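Long-range contacts in resiniferatoxin-binding, phosphotriesterase-related protein (PDB 3K2G), which binds two zinc ions in each subunit and probably acts as a metal-dependent hydrolase of phosphoric esters: residues R15-D20 against D169-L174; H238-H243 against L259-I264; V283-L288 against R331-D336. All coordinates share one frame; numbering follows the deposited sequence.

Overall arrangement
All three contacts lie in one TIM-barrel chain of the phosphotriesterase family and follow one another along the chain, each closing before the next begins. Contact 1 sets the hairpin strand 15-18 against the loop leading into strand 175-178. Contact 2, about 26 Å away between centres and across the middle of the chain, joins two barrel strand ends and holds a zinc ligand. Strands 175-178 and 258-261 share the parallel sheet. Contact 3 lies about 14 Å from contact 2, centre to centre, and touches it, V283 packing on N240, F261 and I264. Contacts 2 and 3 thus pack in succession outward from the metal site, through helix 280-292 to the end of helix 321-332.

Contact 1 of 3, residues R15-D20 against D169-L174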
# COMPACT_ATOMS: atom_id res chain seq x y z
N ARG B 15 9.29 23.09 36.48
CA ARG B 15 8.38 24.22 36.42
C ARG B 15 8.22 24.68 34.96
O ARG B 15 9.00 24.28 34.10
CB ARG B 15 8.92 25.38 37.27
CG ARG B 15 9.10 25.03 38.75
CD ARG B 15 9.59 26.25 39.54
NE ARG B 15 10.97 26.61 39.23
CZ ARG B 15 12.04 25.99 39.72
NH1 ARG B 15 11.89 24.97 40.55
NH2 ARG B 15 13.26 26.38 39.37
N ILE B 16 7.21 25.51 34.70
CA ILE B 16 6.96 26.03 33.36
C ILE B 16 6.67 27.52 33.43
O ILE B 16 5.88 27.96 34.26
CB ILE B 16 5.78 25.30 32.70
CG1 ILE B 16 6.10 23.80 32.60
CG2 ILE B 16 5.49 25.89 31.31
CD1 ILE B 16 4.95 22.94 32.14
N MSE B 17 7.32 28.28 32.57
CA MSE B 17 7.14 29.73 32.56
C MSE B 17 5.96 30.22 31.73
O MSE B 17 5.98 30.14 30.51
CB MSE B 17 8.40 30.41 32.04
CG MSE B 17 8.34 31.94 32.09
SE MSE B 17 8.23 32.69 33.89
CE MSE B 17 10.14 32.53 34.34
N THR B 18 4.93 30.73 32.40
CA THR B 18 3.76 31.27 31.71
C THR B 18 3.88 32.79 31.76
O THR B 18 4.74 33.33 32.47
CB THR B 18 2.44 30.87 32.39
OG1 THR B 18 2.30 31.58 33.63
CG2 THR B 18 2.40 29.38 32.65
N VAL B 19 3.01 33.49 31.03
CA VAL B 19 3.03 34.95 31.00
C VAL B 19 2.76 35.55 32.37
O VAL B 19 3.00 36.73 32.60
CB VAL B 19 1.99 35.50 30.02
CG1 VAL B 19 2.34 35.09 28.60
CG2 VAL B 19 0.60 35.00 30.41
N ASP B 20 2.23 34.74 33.28
CA ASP B 20 1.94 35.21 34.63
C ASP B 20 2.93 34.63 35.63
O ASP B 20 2.70 34.67 36.83
CB ASP B 20 0.51 34.83 35.04
CG ASP B 20 -0.53 35.41 34.10
OD1 ASP B 20 -0.48 36.63 33.83
OD2 ASP B 20 -1.41 34.64 33.66
N ASP B 169 7.81 42.51 31.98
CA ASP B 169 8.58 41.56 32.78
C ASP B 169 8.08 40.14 32.54
O ASP B 169 8.43 39.21 33.27
CB ASP B 169 8.50 41.91 34.27
CG ASP B 169 7.10 41.80 34.83
OD1 ASP B 169 6.13 41.89 34.05
OD2 ASP B 169 6.97 41.64 36.06
N ALA B 170 7.26 39.98 31.51
CA ALA B 170 6.74 38.67 31.16
C ALA B 170 7.89 37.94 30.49
O ALA B 170 8.56 38.49 29.61
CB ALA B 170 5.56 38.80 30.21
N ARG B 171 8.14 36.70 30.91
CA ARG B 171 9.22 35.92 30.33
C ARG B 171 8.69 34.77 29.48
O ARG B 171 7.56 34.30 29.68
CB ARG B 171 10.13 35.41 31.45
CG ARG B 171 10.88 36.55 32.13
CD ARG B 171 11.73 36.08 33.29
NE ARG B 171 10.93 35.72 34.45
CZ ARG B 171 11.44 35.31 35.60
NH1 ARG B 171 12.75 35.19 35.74
NH2 ARG B 171 10.63 35.01 36.62
N ILE B 172 9.48 34.34 28.50
CA ILE B 172 9.07 33.26 27.61
C ILE B 172 9.21 31.91 28.28
O ILE B 172 10.01 31.73 29.19
CB ILE B 172 9.88 33.27 26.30
CG1 ILE B 172 11.37 33.09 26.61
CG2 ILE B 172 9.64 34.57 25.55
CD1 ILE B 172 12.24 32.96 25.36
N GLY B 173 8.41 30.95 27.82
CA GLY B 173 8.44 29.61 28.39
C GLY B 173 8.79 28.58 27.35
O GLY B 173 8.95 27.39 27.64
N LEU B 174 8.91 29.04 26.12
CA LEU B 174 9.25 28.18 25.00
C LEU B 174 9.97 29.05 23.99
O LEU B 174 9.74 30.25 23.91
CB LEU B 174 7.98 27.58 24.38
CG LEU B 174 7.91 27.38 22.86
CD1 LEU B 174 7.39 25.99 22.56
CD2 LEU B 174 7.00 28.43 22.24
O HOH W 1 5.58 32.44 28.96
O HOH W 2 9.00 26.84 30.42
O HOH W 3 6.20 35.56 32.87
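The N-terminal β-hairpin of this TIM-barrel protein, made of strands 15-18 and 21-24, meets the loop entering barrel strand 175-178 chiefly through M17 on R171 and G173. The CB of M17, a selenomethionine here, is directed at the loop. Its CG lies anti to the backbone N (chi1 -176°), and two further bends along the chain carry the terminal methyl over the guanidinium of R171. There CE sits 3.1 Å above the plane formed by NE, CZ, NH1 and NH2 of R171, offset toward the rim of that flat group. Nearer the backbone, M17 CG packs 3.4 Å from I172 O. R171 NH1 has a weak hydrogen bond to L162 O, at the end of helix 150-162.

The two backbones are linked through water rather than by direct hydrogen bonds. One water donates to both M17 O, at 2.8 Å, and R171 O, also at 2.8 Å. Another gives a proton to T18 O at 2.7 Å and accepts from R171 N at 3.0 Å, while a third lies between M17 N and G173 O. Just past the strand, V19 O faces the methyl of A170 and is hydrogen-bonded by R119 NE, tying this corner to helix 115-125. The chain turns there in an ST turn: T18 OG1 accepts from D20 N at 3.2 Å, and the same hydroxyl is hydrogen-bonded to G21 O. At G173, with no side chain in the way, the backbones come together directly, and its CA reaches within 3.3 Å of M17 O in a CH···O contact with an angle of 142° at the hydrogen.

Contact 2 of 3, residues H238-H243 against L259-I264; sequences HMNPSH and LEFDMI. With ZN (zinc ion), chain J.
H238 and D262, each just past the end of a barrel strand, make the tightest polar part of this contact on the flank of the metal site. H238 ND1 donates to D262 OD1 at 2.6 Å, approaching from above the carboxylate, 41° out of its plane. The other carboxylate oxygen, OD2, takes the backbone N of H238 at 2.9 Å, on its syn side. With CG between its own backbone N and carbonyl carbon (chi1 42°), the D262 carboxylate swings to H238, where its two oxygens meet the two donors. The ND1 bond, with zinc on NE2 at the ring's other end, fixes the imidazole's rotation, so D262 is a second-shell residue behind a metal ligand. One residue on, M239 N bonds almost straight to E260 O at 3.0 Å, and M239 CB lies over the face of the F261 ring, 4.0 Å from its centroid. M263, a selenomethionine, bends at its last torsion to bring its CE 3.6 Å from P241 CG, while its SE lies 3.7 Å from H238 CB.

The far edge of the imidazole is the water-bearing side: H238 NE2 binds zinc at 2.3 Å, and two waters also bind the metal, alongside E177 and H209. M239 CG and L259 CB, 4.0 Å apart, form a wholly apolar flank.

The contact closes a β-α-β unit: strand 234-236 and strand 258-261 are adjacent and parallel, helix 246-255 links them and touches M239 and F261, and helix 280-292 covers N240 and F261 through V283.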
# COMPACT_ATOMS: atom_id res chain seq x y z
N HIS B 238 3.59 21.20 12.26
CA HIS B 238 2.93 20.89 10.99
C HIS B 238 3.26 19.54 10.38
O HIS B 238 3.62 19.44 9.20
CB HIS B 238 3.23 22.02 10.01
CG HIS B 238 3.13 23.38 10.62
ND1 HIS B 238 2.11 23.72 11.49
CD2 HIS B 238 3.90 24.48 10.51
CE1 HIS B 238 2.27 24.97 11.89
NE2 HIS B 238 3.35 25.46 11.30
N MSE B 239 3.11 18.49 11.17
CA MSE B 239 3.39 17.15 10.68
C MSE B 239 2.24 16.57 9.86
O MSE B 239 2.45 15.67 9.05
CB MSE B 239 3.70 16.23 11.85
CG MSE B 239 5.00 16.61 12.57
SE MSE B 239 6.53 16.70 11.38
CE MSE B 239 6.53 14.85 10.81
N ASN B 240 1.04 17.10 10.06
CA ASN B 240 -0.16 16.62 9.36
C ASN B 240 -0.01 16.27 7.88
O ASN B 240 -0.40 15.18 7.47
CB ASN B 240 -1.30 17.64 9.50
CG ASN B 240 -1.70 17.88 10.94
OD1 ASN B 240 -2.83 17.57 11.35
ND2 ASN B 240 -0.79 18.43 11.72
N PRO B 241 0.56 17.17 7.07
CA PRO B 241 0.74 16.91 5.63
C PRO B 241 1.61 15.73 5.24
O PRO B 241 1.53 15.26 4.10
CB PRO B 241 1.30 18.23 5.11
CG PRO B 241 0.76 19.26 6.07
CD PRO B 241 0.96 18.56 7.39
N SER B 242 2.46 15.25 6.14
CA SER B 242 3.33 14.13 5.82
C SER B 242 2.82 12.82 6.41
O SER B 242 3.57 11.86 6.57
CB SER B 242 4.77 14.40 6.29
OG SER B 242 4.84 14.67 7.68
N HIS B 243 1.52 12.78 6.70
CA HIS B 243 0.87 11.60 7.26
C HIS B 243 1.05 10.35 6.41
O HIS B 243 1.01 9.23 6.92
CB HIS B 243 -0.63 11.86 7.42
CG HIS B 243 -1.36 11.93 6.12
ND1 HIS B 243 -1.84 10.82 5.47
CD2 HIS B 243 -1.68 12.99 5.34
CE1 HIS B 243 -2.43 11.18 4.34
NE2 HIS B 243 -2.34 12.50 4.24
N LEU B 259 6.48 15.14 17.38
CA LEU B 259 5.85 15.30 16.07
C LEU B 259 4.54 16.00 16.37
O LEU B 259 3.63 15.42 16.96
CB LEU B 259 5.60 13.94 15.42
CG LEU B 259 6.84 13.07 15.22
CD1 LEU B 259 6.45 11.80 14.46
CD2 LEU B 259 7.90 13.85 14.44
N GLU B 260 4.44 17.26 15.98
CA GLU B 260 3.24 18.02 16.27
C GLU B 260 2.20 18.06 15.16
O GLU B 260 2.42 18.66 14.11
CB GLU B 260 3.62 19.44 16.68
CG GLU B 260 2.47 20.26 17.23
CD GLU B 260 2.92 21.59 17.81
OE1 GLU B 260 3.18 22.54 17.04
OE2 GLU B 260 3.04 21.67 19.04
N PHE B 261 1.08 17.40 15.39
CA PHE B 261 -0.03 17.41 14.45
C PHE B 261 -0.92 18.56 14.91
O PHE B 261 -1.96 18.37 15.52
CB PHE B 261 -0.77 16.07 14.49
CG PHE B 261 0.02 14.94 13.89
CD1 PHE B 261 -0.09 14.65 12.53
CD2 PHE B 261 0.92 14.21 14.66
CE1 PHE B 261 0.69 13.65 11.95
CE2 PHE B 261 1.70 13.21 14.09
CZ PHE B 261 1.59 12.92 12.74
N ASP B 262 -0.44 19.77 14.63
CA ASP B 262 -1.10 21.01 15.01
C ASP B 262 -2.09 21.54 13.98
O ASP B 262 -2.52 22.68 14.08
CB ASP B 262 -0.05 22.09 15.27
CG ASP B 262 1.08 22.07 14.25
OD1 ASP B 262 0.79 22.02 13.03
OD2 ASP B 262 2.26 22.11 14.66
N MSE B 263 -2.47 20.72 13.01
CA MSE B 263 -3.41 21.18 11.99
C MSE B 263 -4.75 20.47 12.02
O MSE B 263 -5.50 20.47 11.04
CB MSE B 263 -2.76 21.06 10.61
CG MSE B 263 -1.62 22.05 10.42
SE MSE B 263 -0.35 21.68 9.02
CE MSE B 263 -1.57 21.64 7.51
N ILE B 264 -5.05 19.87 13.17
CA ILE B 264 -6.30 19.16 13.36
C ILE B 264 -7.48 20.07 13.08
O ILE B 264 -7.60 21.14 13.69
CB ILE B 264 -6.46 18.67 14.80
CG1 ILE B 264 -5.31 17.72 15.16
CG2 ILE B 264 -7.83 18.02 14.98
CD1 ILE B 264 -5.21 16.51 14.27
ZN ZN J . 3.84 27.70 11.43
O HOH W 4 1.91 28.24 12.13
O HOH W 5 2.33 28.01 9.58

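Contact 3 of 3, residues V283-L288 against R331-D336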
# COMPACT_ATOMS: atom_id res chain seq x y z
N VAL B 283 -4.99 11.79 9.32
CA VAL B 283 -4.07 12.10 10.40
C VAL B 283 -4.24 11.12 11.55
O VAL B 283 -3.25 10.66 12.13
CB VAL B 283 -4.29 13.54 10.91
CG1 VAL B 283 -3.53 13.77 12.20
CG2 VAL B 283 -3.83 14.52 9.84
N ALA B 284 -5.49 10.79 11.88
CA ALA B 284 -5.75 9.84 12.95
C ALA B 284 -5.03 8.53 12.65
O ALA B 284 -4.39 7.96 13.52
CB ALA B 284 -7.26 9.59 13.09
N ARG B 285 -5.14 8.06 11.41
CA ARG B 285 -4.47 6.82 11.03
C ARG B 285 -2.96 6.91 11.17
O ARG B 285 -2.32 5.96 11.60
CB ARG B 285 -4.84 6.41 9.60
CG ARG B 285 -6.18 5.71 9.48
CD ARG B 285 -6.27 4.94 8.16
NE ARG B 285 -6.24 5.82 7.00
CZ ARG B 285 -7.26 6.59 6.62
NH1 ARG B 285 -8.40 6.58 7.31
NH2 ARG B 285 -7.15 7.38 5.57
N ALA B 286 -2.39 8.06 10.79
CA ALA B 286 -0.95 8.25 10.89
C ALA B 286 -0.53 8.21 12.36
O ALA B 286 0.53 7.68 12.71
CB ALA B 286 -0.55 9.58 10.28
N ILE B 287 -1.37 8.79 13.22
CA ILE B 287 -1.12 8.82 14.65
C ILE B 287 -1.19 7.40 15.22
O ILE B 287 -0.35 7.01 16.04
CB ILE B 287 -2.15 9.74 15.36
CG1 ILE B 287 -1.89 11.20 14.97
CG2 ILE B 287 -2.07 9.56 16.87
CD1 ILE B 287 -2.96 12.18 15.45
N LEU B 288 -2.18 6.63 14.78
CA LEU B 288 -2.33 5.25 15.23
C LEU B 288 -1.07 4.48 14.89
O LEU B 288 -0.54 3.75 15.73
CB LEU B 288 -3.52 4.60 14.53
CG LEU B 288 -4.85 4.56 15.29
CD1 LEU B 288 -5.23 5.96 15.75
CD2 LEU B 288 -5.92 3.97 14.37
N ARG B 331 -10.64 7.82 19.27
CA ARG B 331 -11.18 6.68 19.99
C ARG B 331 -11.82 5.74 18.97
O ARG B 331 -11.63 4.52 19.04
CB ARG B 331 -12.21 7.15 21.02
CG ARG B 331 -12.46 6.15 22.12
CD ARG B 331 -13.46 6.69 23.13
NE ARG B 331 -13.65 5.78 24.25
CZ ARG B 331 -12.79 5.61 25.25
NH1 ARG B 331 -11.65 6.29 25.27
NH2 ARG B 331 -13.06 4.75 26.22
N ARG B 332 -12.55 6.30 18.01
CA ARG B 332 -13.19 5.48 16.97
C ARG B 332 -12.12 4.70 16.21
O ARG B 332 -12.37 3.62 15.68
CB ARG B 332 -13.99 6.35 15.99
CG ARG B 332 -15.22 7.04 16.59
CD ARG B 332 -16.18 7.54 15.51
NE ARG B 332 -15.59 8.55 14.63
CZ ARG B 332 -15.49 9.85 14.93
NH1 ARG B 332 -15.93 10.29 16.09
NH2 ARG B 332 -14.93 10.69 14.07
N HIS B 333 -10.91 5.27 16.14
CA HIS B 333 -9.81 4.63 15.45
C HIS B 333 -9.08 3.58 16.28
O HIS B 333 -8.25 2.83 15.75
CB HIS B 333 -8.79 5.67 14.96
CG HIS B 333 -9.14 6.29 13.65
ND1 HIS B 333 -10.15 7.23 13.51
CD2 HIS B 333 -8.63 6.11 12.41
CE1 HIS B 333 -10.23 7.59 12.25
NE2 HIS B 333 -9.32 6.93 11.56
N GLY B 334 -9.35 3.52 17.58
CA GLY B 334 -8.70 2.51 18.40
C GLY B 334 -7.95 2.95 19.64
O GLY B 334 -7.51 2.10 20.42
N LEU B 335 -7.80 4.25 19.85
CA LEU B 335 -7.09 4.73 21.04
C LEU B 335 -7.99 4.77 22.27
O LEU B 335 -9.14 5.19 22.19
CB LEU B 335 -6.51 6.13 20.80
CG LEU B 335 -5.31 6.26 19.88
CD1 LEU B 335 -4.86 7.72 19.86
CD2 LEU B 335 -4.17 5.36 20.36
N ASP B 336 -7.45 4.34 23.41
CA ASP B 336 -8.22 4.35 24.65
C ASP B 336 -8.02 5.67 25.39
O ASP B 336 -7.17 6.47 25.01
CB ASP B 336 -7.85 3.18 25.56
CG ASP B 336 -6.38 3.15 25.93
OD1 ASP B 336 -5.75 4.23 25.98
OD2 ASP B 336 -5.85 2.05 26.19
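A284 and H333 make the central touch, a methyl laid on an imidazole, where outer helix 280-292 of the TIM barrel packs against the C-terminal end of helix 321-332, away from the metal site. A284 CB stands 3.6 Å from the centroid of the H333 ring, only 4° off its normal, a CH-π contact over the middle of the face. At the ring edge R285 crosses obliquely, its CG 3.8 Å from H333 CD2. L288 crosses H333 at about a right angle, with CD1 lying 3.7 Å from H333 CB. The same methyl reaches on to L335, whose CG is 4.1 Å from L288 CD1, whereas I287 CG2 comes no closer than 4.5 Å to L335 CD1.

What sets the ring over A284 is the end of helix 321-332. H333 ND1 is hydrogen-bonded to R329 O, one turn back, which holds the imidazole's rotation. The chain then leaves the helix at G334 in a Schellman motif, with positive phi (126°) and two bonds back into the last turn. D336 follows as the N-cap of helix 337-352, so L335 sits in the short link between the two helices.

On the outer side R285 has a long, weak ion pair with E282 of the second subunit, and R332 packs on F269 of that subunit. I287 rests on F261 of strand 258-261 and on F326 of helix 321-332, while L335 ties the link to L343 of helix 337-352.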